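Local coordinates for myosin-I heavy chain (Dictyostelium discoideum, PDB 5EJY), which is an actin-based motor with ATPase activity that takes part in adhesion and the early steps of phagocytosis, seen here through a tail MyTH4-FERM unit, at residues T206-S211 with N311-H316. Numbering follows the deposited sequence.
Sequences TATDGS and NEFYYH
Thr208 supplies the one hydrogen bond between the two segments: its OG1 donates to the backbone O of Phe313, 2.7 Å away. The C=O...donor angle of 108° and a moderate tilt of the donor from the carbonyl plane show that the hydroxyl comes in from the flank of the carbonyl. With chi1 at 59°, OG1 lies between the backbone N and carbonyl carbon of Thr208, a rotation that sets it against the helix. The same oxygen also lies 3.4 Å from Phe313 CD1, and an alanine here would probably leave the Phe313 carbonyl without this donor and open a gap beside the ring.

Ring contacts flank that bond. The apolar one is Ala207 CB against Phe313 CE1 at 3.7 Å. A polar atom, Asp209 OD2, approaches the same CE1 to 3.5 Å at the ring edge, the carboxylate turned steeply against the ring. Asp209 CB sits over the face of His316, 3.9 Å from the ring centroid and only 7° off the normal, a CH-pi contact. Ser234 and Met236 also touch Phe313.

Polar bonds within 206-211 hold Asp209 in place. Its OD1 accepts from Ser211 OG on the syn side and from Ser211 N at 2.7 Å on the anti side, tilted out of the carboxylate plane, the latter closing an Asx turn. This overlaps a type I turn from Ala207 to Gly210, at the turn of the hairpin formed by strands 201-207 and 212-217 of the ubiquitin-like FERM lobe.

The hairpin thus meets helix 304-322 of the central FERM lobe through one neutral hydrogen bond and ring contacts. No salt bridge joins the segments; the Asp209 carboxylate, gripped twice by Ser211, reaches the helix through a ring edge, which is consistent with a junction between the FERM lobes that probably relies on fit and one hydrogen bond rather than on ion pairing.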
ATOM      1  N   THR A 206       6.355  -1.710  -9.897  1.00 26.91           N
ATOM      2  CA  THR A 206       6.485  -2.445 -11.148  1.00 24.84           C
ATOM      3  C   THR A 206       5.236  -2.269 -12.015  1.00 28.09           C
ATOM      4  O   THR A 206       4.124  -2.466 -11.545  1.00 24.62           O
ATOM      5  CB  THR A 206       6.672  -3.944 -10.866  1.00 34.56           C
ATOM      6  OG1 THR A 206       7.794  -4.121  -9.994  1.00 32.33           O
ATOM      7  CG2 THR A 206       6.901  -4.714 -12.164  1.00 32.62           C
ATOM      8  N   ALA A 207       5.420  -1.911 -13.282  1.00 28.63           N
ATOM      9  CA  ALA A 207       4.299  -1.817 -14.213  1.00 27.55           C
ATOM     10  C   ALA A 207       4.050  -3.187 -14.855  1.00 27.41           C
ATOM     11  O   ALA A 207       4.856  -4.098 -14.699  1.00 29.53           O
ATOM     12  CB  ALA A 207       4.574  -0.748 -15.273  1.00 27.44           C
ATOM     13  N   THR A 208       2.940  -3.336 -15.564  1.00 28.14           N
ATOM     14  CA  THR A 208       2.584  -4.638 -16.145  1.00 31.79           C
ATOM     15  C   THR A 208       3.578  -5.095 -17.218  1.00 40.15           C
ATOM     16  O   THR A 208       3.713  -6.290 -17.477  1.00 34.57           O
ATOM     17  CB  THR A 208       1.162  -4.627 -16.730  1.00 32.20           C
ATOM     18  OG1 THR A 208       1.071  -3.623 -17.748  1.00 33.35           O
ATOM     19  CG2 THR A 208       0.114  -4.344 -15.632  1.00 28.58           C
ATOM     20  N   ASP A 209       4.285  -4.149 -17.834  1.00 30.87           N
ATOM     21  CA  ASP A 209       5.278  -4.489 -18.846  1.00 29.78           C
ATOM     22  C   ASP A 209       6.615  -4.778 -18.185  1.00 33.17           C
ATOM     23  O   ASP A 209       7.645  -4.910 -18.853  1.00 36.76           O
ATOM     24  CB  ASP A 209       5.422  -3.363 -19.870  1.00 33.88           C
ATOM     25  CG  ASP A 209       5.866  -2.044 -19.238  1.00 37.21           C
ATOM     26  OD1 ASP A 209       6.369  -2.054 -18.089  1.00 33.37           O
ATOM     27  OD2 ASP A 209       5.724  -0.999 -19.908  1.00 37.53           O
ATOM     28  N   GLY A 210       6.600  -4.869 -16.860  1.00 31.42           N
ATOM     29  CA  GLY A 210       7.802  -5.210 -16.125  1.00 26.39           C
ATOM     30  C   GLY A 210       8.705  -4.024 -15.841  1.00 31.05           C
ATOM     31  O   GLY A 210       9.671  -4.148 -15.092  1.00 31.88           O
ATOM     32  N   SER A 211       8.400  -2.874 -16.435  1.00 31.18           N
ATOM     33  CA  SER A 211       9.216  -1.681 -16.197  1.00 36.79           C
ATOM     34  C   SER A 211       9.096  -1.191 -14.756  1.00 33.30           C
ATOM     35  O   SER A 211       8.102  -1.450 -14.068  1.00 29.55           O
ATOM     36  CB  SER A 211       8.869  -0.552 -17.173  1.00 36.98           C
ATOM     37  OG  SER A 211       7.580  -0.019 -16.922  1.00 34.45           O
ATOM     38  N   ASN A 311      -4.427   0.983 -22.353  1.00 28.85           N
ATOM     39  CA  ASN A 311      -4.753  -0.277 -23.017  1.00 32.66           C
ATOM     40  C   ASN A 311      -3.524  -1.161 -23.213  1.00 30.80           C
ATOM     41  O   ASN A 311      -3.608  -2.368 -23.057  1.00 29.72           O
ATOM     42  CB  ASN A 311      -5.506  -0.037 -24.335  1.00 32.04           C
ATOM     43  CG  ASN A 311      -6.901   0.525 -24.112  1.00 33.99           C
ATOM     44  OD1 ASN A 311      -7.439   0.465 -23.007  1.00 40.16           O
ATOM     45  ND2 ASN A 311      -7.495   1.068 -25.158  1.00 41.16           N
ATOM     46  N   GLU A 312      -2.377  -0.559 -23.525  1.00 27.07           N
ATOM     47  CA  GLU A 312      -1.123  -1.320 -23.640  1.00 27.88           C
ATOM     48  C   GLU A 312      -0.700  -1.955 -22.315  1.00 31.24           C
ATOM     49  O   GLU A 312      -0.271  -3.114 -22.285  1.00 26.80           O
ATOM     50  CB  GLU A 312       0.015  -0.439 -24.174  1.00 34.49           C
ATOM     51  CG  GLU A 312      -0.268   0.174 -25.534  1.00 38.54           C
ATOM     52  CD  GLU A 312      -0.269  -0.847 -26.667  1.00 46.23           C
ATOM     53  OE1 GLU A 312       0.360  -1.920 -26.521  1.00 42.73           O
ATOM     54  OE2 GLU A 312      -0.906  -0.571 -27.708  1.00 50.22           O
ATOM     55  N   PHE A 313      -0.794  -1.204 -21.216  1.00 26.04           N
ATOM     56  CA  PHE A 313      -0.510  -1.795 -19.910  1.00 26.34           C
ATOM     57  C   PHE A 313      -1.455  -2.987 -19.719  1.00 22.32           C
ATOM     58  O   PHE A 313      -1.042  -4.078 -19.301  1.00 23.92           O
ATOM     59  CB  PHE A 313      -0.715  -0.775 -18.772  1.00 25.86           C
ATOM     60  CG  PHE A 313       0.494   0.113 -18.497  1.00 26.52           C
ATOM     61  CD1 PHE A 313       1.782  -0.372 -18.623  1.00 25.46           C
ATOM     62  CD2 PHE A 313       0.320   1.434 -18.079  1.00 27.32           C
ATOM     63  CE1 PHE A 313       2.887   0.452 -18.359  1.00 31.78           C
ATOM     64  CE2 PHE A 313       1.408   2.253 -17.808  1.00 27.13           C
ATOM     65  CZ  PHE A 313       2.693   1.762 -17.949  1.00 30.86           C
ATOM     66  N   TYR A 314      -2.725  -2.784 -20.037  1.00 21.90           N
ATOM     67  CA  TYR A 314      -3.698  -3.855 -19.836  1.00 24.21           C
ATOM     68  C   TYR A 314      -3.427  -5.120 -20.668  1.00 29.52           C
ATOM     69  O   TYR A 314      -3.555  -6.232 -20.154  1.00 24.23           O
ATOM     70  CB  TYR A 314      -5.138  -3.371 -20.042  1.00 25.78           C
ATOM     71  CG  TYR A 314      -6.114  -4.526 -19.978  1.00 26.55           C
ATOM     72  CD1 TYR A 314      -6.200  -5.316 -18.833  1.00 24.79           C
ATOM     73  CD2 TYR A 314      -6.911  -4.857 -21.066  1.00 26.49           C
ATOM     74  CE1 TYR A 314      -7.075  -6.403 -18.765  1.00 22.14           C
ATOM     75  CE2 TYR A 314      -7.804  -5.944 -21.003  1.00 25.91           C
ATOM     76  CZ  TYR A 314      -7.879  -6.701 -19.853  1.00 24.96           C
ATOM     77  OH  TYR A 314      -8.754  -7.776 -19.795  1.00 27.58           O
ATOM     78  N   TYR A 315      -3.060  -4.967 -21.940  1.00 27.23           N
ATOM     79  CA  TYR A 315      -2.772  -6.141 -22.769  1.00 30.08           C
ATOM     80  C   TYR A 315      -1.694  -7.015 -22.143  1.00 29.35           C
ATOM     81  O   TYR A 315      -1.776  -8.237 -22.203  1.00 26.77           O
ATOM     82  CB  TYR A 315      -2.338  -5.761 -24.191  1.00 29.03           C
ATOM     83  CG  TYR A 315      -3.332  -4.927 -24.955  1.00 32.52           C
ATOM     84  CD1 TYR A 315      -4.692  -5.056 -24.740  1.00 35.84           C
ATOM     85  CD2 TYR A 315      -2.898  -3.980 -25.885  1.00 38.35           C
ATOM     86  CE1 TYR A 315      -5.601  -4.277 -25.440  1.00 40.22           C
ATOM     87  CE2 TYR A 315      -3.795  -3.207 -26.589  1.00 35.89           C
ATOM     88  CZ  TYR A 315      -5.143  -3.358 -26.364  1.00 39.61           C
ATOM     89  OH  TYR A 315      -6.035  -2.576 -27.066  1.00 46.12           O
ATOM     90  N   HIS A 316      -0.674  -6.400 -21.552  1.00 23.05           N
ATOM     91  CA  HIS A 316       0.376  -7.173 -20.888  1.00 26.96           C
ATOM     92  C   HIS A 316      -0.194  -7.959 -19.718  1.00 26.32           C
ATOM     93  O   HIS A 316       0.180  -9.108 -19.484  1.00 26.38           O
ATOM     94  CB  HIS A 316       1.495  -6.260 -20.377  1.00 29.71           C
ATOM     95  CG  HIS A 316       2.275  -5.595 -21.465  1.00 36.09           C
ATOM     96  ND1 HIS A 316       2.054  -4.291 -21.849  1.00 41.49           N
ATOM     97  CD2 HIS A 316       3.271  -6.057 -22.255  1.00 42.00           C
ATOM     98  CE1 HIS A 316       2.884  -3.975 -22.826  1.00 43.38           C
ATOM     99  NE2 HIS A 316       3.637  -5.028 -23.088  1.00 47.42           N
TER